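Local atomic coordinates of probable Rab-related GTPase (Acanthamoeba polyphaga mimivirus, PDB entry 5XC5), a protein that binds GTP together with magnesium and, as a viral member of the Rab family of small GTPases, may take part in protein transport. Residues A[7-12]-A[80-85]; A[24-29]-A[41-46]; A[74-79]-A[102-107]; A[111-116]-A[162-167]. The protein carries 1 engineered substitution. All coordinates share one frame; numbering follows the deposited sequence. Where two conformers were deposited one is given.

Contact 1 (A[7-12]-A[80-85])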
loop_
_atom_site.group_PDB
_atom_site.type_symbol
_atom_site.label_atom_id
_atom_site.label_comp_id
_atom_site.label_asym_id
_atom_site.label_seq_id
_atom_site.Cartn_x
_atom_site.Cartn_y
_atom_site.Cartn_z
ATOM N N LYS A 7 6.386 -8.833 7.773
ATOM C CA LYS A 7 6.940 -7.791 6.914
ATOM C C LYS A 7 5.900 -7.322 5.902
ATOM O O LYS A 7 5.418 -8.107 5.082
ATOM C CB LYS A 7 8.206 -8.270 6.206
ATOM C CG LYS A 7 8.756 -7.240 5.210
ATOM C CD LYS A 7 10.134 -7.609 4.679
ATOM C CE LYS A 7 10.591 -6.590 3.637
ATOM N NZ LYS A 7 11.991 -6.843 3.168
ATOM N N ILE A 8 5.556 -6.042 5.976
ATOM C CA ILE A 8 4.623 -5.390 5.066
ATOM C C ILE A 8 5.384 -4.275 4.368
ATOM O O ILE A 8 6.037 -3.463 5.032
ATOM C CB ILE A 8 3.427 -4.776 5.825
ATOM C CG1 ILE A 8 2.852 -5.737 6.870
ATOM C CG2 ILE A 8 2.360 -4.247 4.843
ATOM C CD1 ILE A 8 2.282 -6.996 6.302
ATOM N N ILE A 9 5.291 -4.216 3.039
ATOM C CA ILE A 9 5.876 -3.101 2.295
ATOM C C ILE A 9 4.782 -2.314 1.584
ATOM O O ILE A 9 3.766 -2.873 1.152
ATOM C CB ILE A 9 6.971 -3.530 1.293
ATOM C CG1 ILE A 9 6.389 -4.407 0.180
ATOM C CG2 ILE A 9 8.144 -4.190 2.010
ATOM C CD1 ILE A 9 7.393 -4.743 -0.906
ATOM N N LEU A 10 5.007 -1.009 1.444
ATOM C CA LEU A 10 4.180 -0.149 0.605
ATOM C C LEU A 10 5.003 0.231 -0.611
ATOM O O LEU A 10 6.112 0.767 -0.471
ATOM C CB LEU A 10 3.745 1.126 1.327
ATOM C CG LEU A 10 2.752 0.920 2.459
ATOM C CD1 LEU A 10 3.496 0.667 3.749
ATOM C CD2 LEU A 10 1.807 2.133 2.567
ATOM N N ILE A 11 4.463 -0.055 -1.798
ATOM C CA ILE A 11 5.092 0.304 -3.062
ATOM C C ILE A 11 4.057 0.991 -3.945
ATOM O O ILE A 11 2.849 0.856 -3.739
ATOM C CB ILE A 11 5.720 -0.906 -3.783
ATOM C CG1 ILE A 11 4.636 -1.887 -4.227
ATOM C CG2 ILE A 11 6.719 -1.623 -2.873
ATOM C CD1 ILE A 11 5.184 -3.171 -4.896
ATOM N N GLY A 12 4.542 1.750 -4.911
ATOM C CA GLY A 12 3.689 2.534 -5.786
ATOM C C GLY A 12 4.424 3.775 -6.238
ATOM O O GLY A 12 5.458 4.150 -5.696
ATOM N N LEU A 80 5.737 -10.461 3.452
ATOM C CA LEU A 80 4.542 -11.275 3.617
ATOM C C LEU A 80 3.280 -10.582 3.122
ATOM O O LEU A 80 2.373 -11.247 2.619
ATOM C CB LEU A 80 4.368 -11.670 5.091
ATOM C CG LEU A 80 5.539 -12.477 5.667
ATOM C CD1 LEU A 80 5.273 -12.876 7.120
ATOM C CD2 LEU A 80 5.825 -13.701 4.820
ATOM N N GLY A 81 3.212 -9.263 3.235
ATOM C CA GLY A 81 2.098 -8.512 2.695
ATOM C C GLY A 81 2.624 -7.301 1.951
ATOM O O GLY A 81 3.702 -6.787 2.243
ATOM N N CYS A 82 1.844 -6.851 0.982
ATOM C CA CYS A 82 2.234 -5.682 0.207
ATOM C C CYS A 82 1.006 -4.838 -0.078
ATOM O O CYS A 82 -0.016 -5.355 -0.543
ATOM C CB CYS A 82 2.896 -6.102 -1.115
ATOM S SG CYS A 82 3.336 -4.727 -2.216
ATOM N N LEU A 83 1.129 -3.538 0.177
ATOM C CA LEU A 83 0.161 -2.548 -0.269
ATOM C C LEU A 83 0.730 -1.891 -1.520
ATOM O O LEU A 83 1.830 -1.327 -1.476
ATOM C CB LEU A 83 -0.028 -1.504 0.830
ATOM C CG LEU A 83 -0.579 -2.014 2.174
ATOM C CD1 LEU A 83 -0.510 -0.928 3.222
ATOM C CD2 LEU A 83 -2.019 -2.473 2.032
ATOM N N VAL A 84 -0.001 -1.975 -2.634
ATOM C CA VAL A 84 0.392 -1.302 -3.871
ATOM C C VAL A 84 -0.554 -0.127 -4.071
ATOM O O VAL A 84 -1.738 -0.316 -4.366
ATOM C CB VAL A 84 0.358 -2.245 -5.079
ATOM C CG1 VAL A 84 0.922 -1.538 -6.312
ATOM C CG2 VAL A 84 1.162 -3.505 -4.789
ATOM N N VAL A 85 -0.036 1.091 -3.912
ATOM C CA VAL A 85 -0.857 2.293 -3.845
ATOM C C VAL A 85 -0.813 3.029 -5.178
ATOM O O VAL A 85 0.238 3.108 -5.824
ATOM C CB VAL A 85 -0.369 3.185 -2.688
ATOM C CG1 VAL A 85 -1.308 4.359 -2.479
ATOM C CG2 VAL A 85 -0.236 2.363 -1.404
#

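Contact 2 (A[24-29]-A[41-46]). With ACT (acetate ion), chain F.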
loop_
_atom_site.group_PDB
_atom_site.type_symbol
_atom_site.label_atom_id
_atom_site.label_comp_id
_atom_site.label_asym_id
_atom_site.label_seq_id
_atom_site.Cartn_x
_atom_site.Cartn_y
_atom_site.Cartn_z
ATOM N N GLN A 24 -0.638 8.094 8.850
ATOM C CA GLN A 24 -1.983 8.074 9.409
ATOM C C GLN A 24 -2.219 6.804 10.217
ATOM O O GLN A 24 -2.787 6.850 11.311
ATOM C CB GLN A 24 -2.996 8.208 8.273
ATOM C CG GLN A 24 -4.451 8.299 8.715
ATOM C CD GLN A 24 -4.764 9.604 9.427
ATOM O OE1 GLN A 24 -4.778 9.660 10.649
ATOM N NE2 GLN A 24 -5.019 10.660 8.656
ATOM N N PHE A 25 -1.769 5.656 9.703
ATOM C CA PHE A 25 -1.893 4.404 10.444
ATOM C C PHE A 25 -1.141 4.465 11.769
ATOM O O PHE A 25 -1.607 3.935 12.785
ATOM C CB PHE A 25 -1.391 3.238 9.587
ATOM C CG PHE A 25 -1.391 1.909 10.297
ATOM C CD1 PHE A 25 -2.579 1.314 10.691
ATOM C CD2 PHE A 25 -0.199 1.256 10.555
ATOM C CE1 PHE A 25 -2.578 0.082 11.344
ATOM C CE2 PHE A 25 -0.184 0.034 11.201
ATOM C CZ PHE A 25 -1.380 -0.554 11.596
ATOM N N LEU A 26 0.030 5.105 11.777
ATOM C CA LEU A 26 0.833 5.185 12.993
ATOM C C LEU A 26 0.342 6.257 13.963
ATOM O O LEU A 26 0.450 6.069 15.182
ATOM C CB LEU A 26 2.292 5.457 12.632
ATOM C CG LEU A 26 2.981 4.435 11.742
ATOM C CD1 LEU A 26 4.302 5.013 11.248
ATOM C CD2 LEU A 26 3.210 3.139 12.480
ATOM N N PHE A 27 -0.183 7.383 13.472
ATOM C CA PHE A 27 -0.457 8.529 14.334
ATOM C C PHE A 27 -1.884 9.030 14.162
ATOM O O PHE A 27 -2.432 9.039 13.057
ATOM C CB PHE A 27 0.525 9.673 14.054
ATOM C CG PHE A 27 1.944 9.216 13.869
ATOM C CD1 PHE A 27 2.589 8.490 14.856
ATOM C CD2 PHE A 27 2.627 9.487 12.691
ATOM C CE1 PHE A 27 3.890 8.055 14.682
ATOM C CE2 PHE A 27 3.933 9.053 12.514
ATOM C CZ PHE A 27 4.562 8.339 13.508
ATOM N N ASN A 28 -2.476 9.486 15.257
ATOM C CA ASN A 28 -3.885 9.858 15.270
ATOM C C ASN A 28 -4.012 11.375 15.343
ATOM O O ASN A 28 -4.434 11.957 16.347
ATOM C CB ASN A 28 -4.584 9.134 16.404
ATOM C CG ASN A 28 -4.440 7.623 16.289
ATOM O OD1 ASN A 28 -4.688 7.047 15.226
ATOM N ND2 ASN A 28 -4.011 6.978 17.372
ATOM N N ARG A 29 -3.634 12.015 14.241
ATOM C CA ARG A 29 -3.685 13.462 14.097
ATOM C C ARG A 29 -3.671 13.769 12.609
ATOM O O ARG A 29 -3.547 12.873 11.770
ATOM C CB ARG A 29 -2.481 14.117 14.772
ATOM C CG ARG A 29 -1.169 13.503 14.327
ATOM C CD ARG A 29 0.010 14.433 14.537
ATOM N NE ARG A 29 1.213 13.890 13.911
ATOM C CZ ARG A 29 2.190 13.279 14.569
ATOM N NH1 ARG A 29 2.116 13.133 15.886
ATOM N NH2 ARG A 29 3.243 12.816 13.910
ATOM N N ALA A 41 11.824 3.660 4.715
ATOM C CA ALA A 41 11.694 4.047 6.111
ATOM C C ALA A 41 10.880 2.995 6.849
ATOM O O ALA A 41 9.864 2.505 6.338
ATOM C CB ALA A 41 11.027 5.418 6.235
ATOM N N PHE A 42 11.324 2.658 8.052
ATOM C CA PHE A 42 10.758 1.562 8.818
ATOM C C PHE A 42 9.934 2.067 9.994
ATOM O O PHE A 42 10.271 3.075 10.627
ATOM C CB PHE A 42 11.862 0.661 9.373
ATOM C CG PHE A 42 11.340 -0.519 10.111
ATOM C CD1 PHE A 42 10.863 -1.625 9.423
ATOM C CD2 PHE A 42 11.288 -0.522 11.499
ATOM C CE1 PHE A 42 10.370 -2.723 10.098
ATOM C CE2 PHE A 42 10.786 -1.627 12.177
ATOM C CZ PHE A 42 10.335 -2.723 11.477
ATOM N N ALA A 43 8.863 1.337 10.300
ATOM C CA ALA A 43 8.121 1.530 11.537
ATOM C C ALA A 43 7.443 0.217 11.882
ATOM O O ALA A 43 7.135 -0.587 10.999
ATOM C CB ALA A 43 7.072 2.634 11.399
ATOM N N SER A 44 7.203 0.004 13.172
ATOM C CA SER A 44 6.526 -1.196 13.635
ATOM C C SER A 44 5.298 -0.820 14.453
ATOM O O SER A 44 5.293 0.197 15.148
ATOM C CB SER A 44 7.457 -2.055 14.492
ATOM O OG SER A 44 6.914 -3.345 14.657
ATOM N N LYS A 45 4.252 -1.642 14.356
ATOM C CA LYS A 45 3.078 -1.461 15.202
ATOM C C LYS A 45 2.475 -2.814 15.531
ATOM O O LYS A 45 2.295 -3.661 14.647
ATOM C CB LYS A 45 2.024 -0.577 14.521
ATOM C CG LYS A 45 0.928 -0.105 15.476
ATOM C CD LYS A 45 -0.024 0.883 14.823
ATOM C CE LYS A 45 -0.934 1.500 15.875
ATOM N NZ LYS A 45 -1.826 2.559 15.341
ATOM N N GLN A 46 2.151 -3.016 16.802
ATOM C CA GLN A 46 1.516 -4.243 17.254
ATOM C C GLN A 46 0.017 -4.025 17.363
ATOM O O GLN A 46 -0.433 -3.031 17.945
ATOM C CB GLN A 46 2.085 -4.692 18.596
ATOM C CG GLN A 46 3.416 -5.393 18.449
ATOM C CD GLN A 46 3.964 -5.897 19.758
ATOM O OE1 GLN A 46 3.986 -7.100 20.014
ATOM N NE2 GLN A 46 4.431 -4.977 20.589
HETATM C C ACT F . 2.963 13.351 10.273
HETATM O O ACT F . 2.980 12.196 10.753
HETATM O OXT ACT F . 3.510 13.493 9.155
HETATM C CH3 ACT F . 2.326 14.497 11.001
HETATM O O HOH W 1 -2.315 4.630 16.719
#

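Contact 3 (A[74-79]-A[102-107])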
loop_
_atom_site.group_PDB
_atom_site.type_symbol
_atom_site.label_atom_id
_atom_site.label_comp_id
_atom_site.label_asym_id
_atom_site.label_seq_id
_atom_site.Cartn_x
_atom_site.Cartn_y
_atom_site.Cartn_z
ATOM N N MET A 74 15.385 -3.452 -3.254
ATOM C CA MET A 74 16.091 -4.203 -2.217
ATOM C C MET A 74 15.217 -4.527 -1.021
ATOM O O MET A 74 15.681 -5.228 -0.112
ATOM C CB MET A 74 17.336 -3.426 -1.783
ATOM C CG MET A 74 18.357 -3.238 -2.902
ATOM S SD MET A 74 18.924 -4.810 -3.595
ATOM C CE MET A 74 19.764 -5.498 -2.185
ATOM N N TYR A 75 13.970 -4.062 -1.002
ATOM C CA TYR A 75 13.056 -4.296 0.104
ATOM C C TYR A 75 11.962 -5.299 -0.230
ATOM O O TYR A 75 11.149 -5.622 0.646
ATOM C CB TYR A 75 12.491 -2.958 0.612
ATOM C CG TYR A 75 13.597 -2.155 1.239
ATOM C CD1 TYR A 75 14.377 -1.297 0.475
ATOM C CD2 TYR A 75 13.919 -2.312 2.583
ATOM C CE1 TYR A 75 15.430 -0.592 1.037
ATOM C CE2 TYR A 75 14.971 -1.616 3.155
ATOM C CZ TYR A 75 15.720 -0.754 2.379
ATOM O OH TYR A 75 16.766 -0.058 2.944
ATOM N N TYR A 76 11.939 -5.823 -1.461
ATOM C CA TYR A 76 10.909 -6.782 -1.854
ATOM C C TYR A 76 11.035 -8.092 -1.091
ATOM O O TYR A 76 10.025 -8.690 -0.702
ATOM C CB TYR A 76 11.027 -7.100 -3.343
ATOM C CG TYR A 76 10.637 -6.014 -4.315
ATOM C CD1 TYR A 76 9.602 -5.121 -4.039
ATOM C CD2 TYR A 76 11.284 -5.903 -5.533
ATOM C CE1 TYR A 76 9.249 -4.141 -4.954
ATOM C CE2 TYR A 76 10.934 -4.934 -6.444
ATOM C CZ TYR A 76 9.921 -4.060 -6.155
ATOM O OH TYR A 76 9.579 -3.079 -7.070
ATOM N N THR A 77 12.261 -8.580 -0.916
ATOM C CA THR A 77 12.453 -9.960 -0.495
ATOM C C THR A 77 11.887 -10.181 0.903
ATOM O O THR A 77 11.941 -9.299 1.764
ATOM C CB THR A 77 13.939 -10.329 -0.566
ATOM O OG1 THR A 77 14.105 -11.722 -0.270
ATOM C CG2 THR A 77 14.755 -9.504 0.405
ATOM N N ASN A 78 11.305 -11.363 1.110
ATOM C CA ASN A 78 10.746 -11.806 2.385
ATOM C C ASN A 78 9.508 -11.029 2.810
ATOM O O ASN A 78 9.104 -11.113 3.976
ATOM C CB ASN A 78 11.783 -11.835 3.514
ATOM C CG ASN A 78 12.900 -12.812 3.243
ATOM O OD1 ASN A 78 12.661 -13.922 2.765
ATOM N ND2 ASN A 78 14.128 -12.406 3.534
ATOM N N SER A 79 8.890 -10.274 1.906
ATOM C CA SER A 79 7.656 -9.584 2.249
ATOM C C SER A 79 6.536 -10.600 2.395
ATOM O O SER A 79 6.397 -11.505 1.566
ATOM C CB SER A 79 7.300 -8.592 1.147
ATOM O OG SER A 79 8.246 -7.543 1.104
ATOM N N ASN A 102 4.293 -6.996 -10.830
ATOM C CA ASN A 102 5.158 -7.874 -11.609
ATOM C C ASN A 102 6.567 -7.899 -11.036
ATOM O O ASN A 102 7.165 -8.968 -10.879
ATOM C CB ASN A 102 5.189 -7.403 -13.060
ATOM C CG ASN A 102 6.173 -8.184 -13.893
ATOM O OD1 ASN A 102 5.905 -9.326 -14.272
ATOM N ND2 ASN A 102 7.326 -7.579 -14.179
ATOM N N ASP A 103 7.103 -6.726 -10.697
ATOM C CA ASP A 103 8.463 -6.640 -10.178
ATOM C C ASP A 103 8.575 -7.273 -8.801
ATOM O O ASP A 103 9.558 -7.964 -8.508
ATOM C CB ASP A 103 8.888 -5.176 -10.124
ATOM C CG ASP A 103 9.208 -4.626 -11.488
ATOM O OD1 ASP A 103 9.061 -5.380 -12.474
ATOM O OD2 ASP A 103 9.598 -3.444 -11.576
ATOM N N LEU A 104 7.602 -7.018 -7.927
ATOM C CA LEU A 104 7.588 -7.688 -6.634
ATOM C C LEU A 104 7.647 -9.199 -6.813
ATOM O O LEU A 104 8.413 -9.886 -6.133
ATOM C CB LEU A 104 6.332 -7.281 -5.855
ATOM C CG LEU A 104 6.027 -8.061 -4.575
ATOM C CD1 LEU A 104 7.081 -7.834 -3.513
ATOM C CD2 LEU A 104 4.650 -7.669 -4.052
ATOM N N ARG A 105 6.855 -9.733 -7.742
ATOM C CA ARG A 105 6.774 -11.185 -7.876
ATOM C C ARG A 105 8.036 -11.795 -8.478
ATOM O O ARG A 105 8.385 -12.928 -8.137
ATOM C CB ARG A 105 5.506 -11.582 -8.630
ATOM C CG ARG A 105 4.270 -11.491 -7.726
ATOM C CD ARG A 105 2.970 -11.543 -8.495
ATOM N NE ARG A 105 1.838 -11.680 -7.580
ATOM C CZ ARG A 105 0.565 -11.487 -7.920
ATOM N NH1 ARG A 105 0.246 -11.131 -9.151
ATOM N NH2 ARG A 105 -0.386 -11.639 -7.013
ATOM N N ILE A 106 8.739 -11.058 -9.339
ATOM C CA ILE A 106 10.041 -11.509 -9.834
ATOM C C ILE A 106 11.025 -11.672 -8.686
ATOM O O ILE A 106 11.856 -12.589 -8.683
ATOM C CB ILE A 106 10.573 -10.520 -10.888
ATOM C CG1 ILE A 106 9.778 -10.631 -12.184
ATOM C CG2 ILE A 106 12.073 -10.724 -11.125
ATOM C CD1 ILE A 106 10.025 -9.483 -13.131
ATOM N N ASN A 107 10.954 -10.791 -7.697
ATOM C CA ASN A 107 11.964 -10.728 -6.652
ATOM C C ASN A 107 11.551 -11.399 -5.353
ATOM O O ASN A 107 12.397 -11.572 -4.471
ATOM C CB ASN A 107 12.323 -9.271 -6.369
ATOM C CG ASN A 107 13.118 -8.647 -7.489
ATOM O OD1 ASN A 107 14.334 -8.822 -7.563
ATOM N ND2 ASN A 107 12.446 -7.922 -8.366
#

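Contact 4 (A[111-116]-A[162-167])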
loop_
_atom_site.group_PDB
_atom_site.type_symbol
_atom_site.label_atom_id
_atom_site.label_comp_id
_atom_site.label_asym_id
_atom_site.label_seq_id
_atom_site.Cartn_x
_atom_site.Cartn_y
_atom_site.Cartn_z
ATOM N N THR A 111 5.152 -13.481 -0.673
ATOM C CA THR A 111 4.013 -12.626 -0.368
ATOM C C THR A 111 2.747 -13.469 -0.304
ATOM O O THR A 111 2.493 -14.296 -1.184
ATOM C CB THR A 111 3.879 -11.526 -1.417
ATOM O OG1 THR A 111 5.165 -10.941 -1.655
ATOM C CG2 THR A 111 2.941 -10.431 -0.929
ATOM N N TYR A 112 1.963 -13.274 0.751
ATOM C CA TYR A 112 0.704 -13.977 0.930
ATOM C C TYR A 112 -0.499 -13.165 0.475
ATOM O O TYR A 112 -1.512 -13.742 0.071
ATOM C CB TYR A 112 0.532 -14.313 2.411
ATOM C CG TYR A 112 -0.718 -15.075 2.744
ATOM C CD1 TYR A 112 -0.831 -16.422 2.424
ATOM C CD2 TYR A 112 -1.776 -14.462 3.408
ATOM C CE1 TYR A 112 -1.972 -17.137 2.739
ATOM C CE2 TYR A 112 -2.922 -15.167 3.725
ATOM C CZ TYR A 112 -3.010 -16.509 3.388
ATOM O OH TYR A 112 -4.139 -17.233 3.702
ATOM N N TYR A 113 -0.408 -11.841 0.530
ATOM C CA TYR A 113 -1.551 -10.986 0.244
ATOM C C TYR A 113 -1.025 -9.689 -0.342
ATOM O O TYR A 113 -0.193 -9.013 0.284
ATOM C CB TYR A 113 -2.325 -10.706 1.532
ATOM C CG TYR A 113 -3.595 -9.881 1.397
ATOM C CD1 TYR A 113 -4.621 -10.251 0.526
ATOM C CD2 TYR A 113 -3.786 -8.763 2.200
ATOM C CE1 TYR A 113 -5.803 -9.501 0.450
ATOM C CE2 TYR A 113 -4.945 -8.018 2.135
ATOM C CZ TYR A 113 -5.951 -8.383 1.268
ATOM O OH TYR A 113 -7.090 -7.607 1.233
ATOM N N ILE A 114 -1.505 -9.359 -1.537
ATOM C CA ILE A 114 -1.221 -8.092 -2.201
ATOM C C ILE A 114 -2.535 -7.333 -2.262
ATOM O O ILE A 114 -3.529 -7.856 -2.777
ATOM C CB ILE A 114 -0.659 -8.304 -3.612
ATOM C CG1 ILE A 114 0.666 -9.057 -3.547
ATOM C CG2 ILE A 114 -0.485 -6.973 -4.296
ATOM C CD1 ILE A 114 1.292 -9.288 -4.924
ATOM N N LEU A 115 -2.545 -6.118 -1.710
ATOM C CA LEU A 115 -3.733 -5.274 -1.651
ATOM C C LEU A 115 -3.448 -3.982 -2.406
ATOM O O LEU A 115 -2.550 -3.225 -2.026
ATOM C CB LEU A 115 -4.102 -4.989 -0.194
ATOM C CG LEU A 115 -5.279 -4.041 0.041
ATOM C CD1 LEU A 115 -6.534 -4.526 -0.664
ATOM C CD2 LEU A 115 -5.512 -3.898 1.543
ATOM N N VAL A 116 -4.184 -3.764 -3.497
ATOM C CA VAL A 116 -4.089 -2.531 -4.276
ATOM C C VAL A 116 -4.941 -1.469 -3.595
ATOM O O VAL A 116 -6.125 -1.689 -3.325
ATOM C CB VAL A 116 -4.568 -2.775 -5.716
ATOM C CG1 VAL A 116 -4.669 -1.454 -6.484
ATOM C CG2 VAL A 116 -3.641 -3.764 -6.431
ATOM N N GLY A 162 -6.687 -3.087 8.302
ATOM C CA GLY A 162 -7.428 -4.201 8.868
ATOM C C GLY A 162 -7.514 -5.385 7.925
ATOM O O GLY A 162 -7.399 -6.538 8.348
ATOM N N LYS A 163 -7.737 -5.120 6.635
ATOM C CA LYS A 163 -7.739 -6.195 5.647
ATOM C C LYS A 163 -6.392 -6.903 5.623
ATOM O O LYS A 163 -6.325 -8.136 5.591
ATOM C CB LYS A 163 -8.036 -5.623 4.260
ATOM C CG LYS A 163 -9.431 -5.044 4.105
ATOM C CD LYS A 163 -9.600 -4.309 2.764
ATOM C CE LYS A 163 -9.615 -5.243 1.543
ATOM N NZ LYS A 163 -10.787 -6.171 1.558
ATOM N N MET A 164 -5.308 -6.132 5.650
ATOM C CA MET A 164 -3.972 -6.710 5.647
ATOM C C MET A 164 -3.716 -7.525 6.910
ATOM O O MET A 164 -3.142 -8.617 6.845
ATOM C CB MET A 164 -2.944 -5.585 5.505
ATOM C CG MET A 164 -1.479 -6.027 5.545
ATOM S SD MET A 164 -1.012 -7.121 4.164
ATOM C CE MET A 164 -1.278 -6.062 2.714
ATOM N N ILE A 165 -4.140 -7.005 8.064
ATOM C CA ILE A 165 -3.939 -7.693 9.337
ATOM C C ILE A 165 -4.678 -9.027 9.352
ATOM O O ILE A 165 -4.120 -10.060 9.752
ATOM C CB ILE A 165 -4.360 -6.781 10.505
ATOM C CG1 ILE A 165 -3.383 -5.610 10.632
ATOM C CG2 ILE A 165 -4.468 -7.584 11.814
ATOM C CD1 ILE A 165 -3.963 -4.422 11.353
ATOM N N ASP A 166 -5.945 -9.025 8.916
ATOM C CA ASP A 166 -6.713 -10.269 8.874
ATOM C C ASP A 166 -5.995 -11.326 8.045
ATOM O O ASP A 166 -5.904 -12.489 8.450
ATOM C CB ASP A 166 -8.107 -10.036 8.283
ATOM C CG ASP A 166 -9.002 -9.185 9.162
ATOM O OD1 ASP A 166 -8.620 -8.873 10.305
ATOM O OD2 ASP A 166 -10.111 -8.837 8.703
ATOM N N LYS A 167 -5.472 -10.939 6.880
ATOM C CA LYS A 167 -4.781 -11.901 6.032
ATOM C C LYS A 167 -3.492 -12.390 6.680
ATOM O O LYS A 167 -3.196 -13.588 6.644
ATOM C CB LYS A 167 -4.516 -11.291 4.654
ATOM C CG LYS A 167 -5.749 -11.154 3.789
ATOM C CD LYS A 167 -6.262 -12.517 3.323
ATOM C CE LYS A 167 -7.431 -12.377 2.375
ATOM N NZ LYS A 167 -8.524 -11.608 3.007
#

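Contact 1 (A[7-12]-A[80-85])
The thiol of C82 fits the hollow between two isoleucines of the neighbouring strand: SG lies 3.6 Å from I11 CD1 and 3.9 Å from I9 CG1. A small residue suits this place because both isoleucines reach across; in I11, CG1 stands between the backbone N and the carbonyl carbon (chi1 66°), which swings it toward C82. V84 continues the row, its CG2 3.9 Å from I11 CG1.

The other face carries I8, L10, L83 and V85. Here G81 provides a dip: I8 CD1 rests 3.9 Å from G81 CA, in the space a side chain would need. L10 and L83 lie side by side, with CG of L10 3.8 Å from CD1 of L83. G12 has a positive phi of 150°, suited to glycine, where the chain enters the phosphate-binding P-loop.

The strands are parallel. I9 and I11 bond alternately to G81, L83 and V85, as in I11 N to L83 O at 2.9 Å, while K7 O accepts from both L80 N and G81 N.

Together they form the middle of the sheet, flanked by strands 54-61 and 113-119, with helix 91-107 against C82 and V84 and helix 154-169 against I8 and L83.

Contact 2 (A[24-29]-A[41-46])
The F25 ring carries the extended side chain of K45 over one face, with K45 CD 3.7 Å from F25 CE2. This joins the end of the helix that follows the P-loop, 18-26, to the edge strand 41-48, a pairing within the Ras-like GTPase fold. F161 stacks on the same phenylalanine, and L57, I59 and V157 also touch it, so a large apolar ring suits the place.

A second set of flat groups lies beyond the helix. The F27 ring takes L26 CB over the centre of one face, 3.6 Å above its plane. The guanidinium of R29 has F27 CB over one face and an acetate ion, probably from the crystallisation liquor, at its edge; NH2 donates to the acetate oxygen at 3.2 Å.

Lysine suits position 45 because its long chain serves two ends. CG is anti to the backbone N (chi1 -167°) and the rest runs straight, carrying CD over the F25 face and the ammonium on to the helix terminus. K45 NZ stands above the F25 ring, 10° off its normal, a cation-pi contact. K45 NZ also donates to F25 O at 2.9 Å, meeting a carbonyl at the end of the helix, where the dipole would probably favour a positive charge.

Nearer the effector region, which probably includes A41 and F42, the small methyl CB of A43 meets L26 CD1 at 3.7 Å.

Contact 3 (A[74-79]-A[102-107])
The ring of Y76 lies flat against the backbone of helix 91-107, L104 CA standing over its centre 4.0 Å from the ring centroid and 4° off the normal, a CH-pi contact. Y76 opens a type II beta turn that ends at S79 and leads the chain into strand 81-87 of the Ras-like fold. Beside this, L104 CD1 is 3.7 Å from Y76 CD1 and N107 CB 3.6 Å from Y76 CD2, while Y76 OH meets D103 CB at 3.8 Å. The ring and its hydroxyl thus span about one helical turn, from D103 to N107. On the strand side, I9 and I11 also pack on the ring.

The next shell fixes both partners. N107 is turned back on its own helix, ND2 donating to D103 O at 2.9 Å, while N107 N reaches the same oxygen from the opposite face of the carbonyl. The side-chain bond holds the amide beside the ring, the planes 33° apart, with CB and ND2 both against CD2. L104 is backed by T111 and I114.

Farther out, K7 NZ bonds to the carbonyls of Y75 and T77. Y75 meets W60, which meets F42, probably the counterpart of the hydrophobic triad of other Rabs. N78, third in the turn, has the positive phi that asparagine tolerates well. S79 closes the turn, its N and OG both bonding to Y76 O from the same face of its plane, OG at 2.8 Å and 48° out of that plane.

Contact 4 (A[111-116]-A[162-167])
Strand 113-116 turns Y113 and L115 toward K163, M164 and K167 of helix 162-167, the two axes running nearly antiparallel (170°) and 9.4 Å apart at their closest, as the C-terminal helix 154-169 packs on one face of the central sheet of the Ras-like fold.

Y113 is the centrepiece. K167 crosses one face of its ring at about a right angle, CG lying only 3.3 Å from the ring centroid and 7° off the normal, a tight CH-pi contact. The K167 chain bends at its second torsion (chi2 -70°), so that CE also stays by the ring, 3.8 Å from Y113 CE1. M164 comes in at the edge: its SD lies in the ring plane 5.1 Å from the centroid, a Met-aromatic contact, and its flexible chain brings CE to 3.7 Å from Y113 CD2.

At the far end of the ring, K163 CE is 3.5 Å from Y113 OH and 3.9 Å from L115 CD1, its methylenes bridging tyrosine and leucine. L115 adds an apolar surface that also meets L83. Y112, at the exposed end, brings CE2 to 3.3 Å from K167 O, while its hydroxyl bonds to E170.

The lysines therefore act here through their aliphatic carbons. Polar demand is met next door by D145, which accepts from Y113 OH and forms a salt bridge with K163 NZ; that shared carboxylate probably steadies the ring's hydroxyl and the ammonium together.

In the fold
From the N terminus, strand 6-12 starts contact 1, which closes only when the chain returns at 80-85. Nested inside that loop is contact 2, a short excursion from the end of helix 18-26 to edge strand 41-48. Contact 3 crosses contact 1: it opens at 74-79, before 80-85, and closes on helix 91-107 after it, and the two touch. Contact 4 comes in series, strand 113-119 being joined by the last helix, 154-169. Strands 81-87 and 113-119 are neighbours, so contacts 1 and 4 touch. Contact 1 thus knits the sheet's centre, while the other three tie flanking helices to strands or to the loop before one.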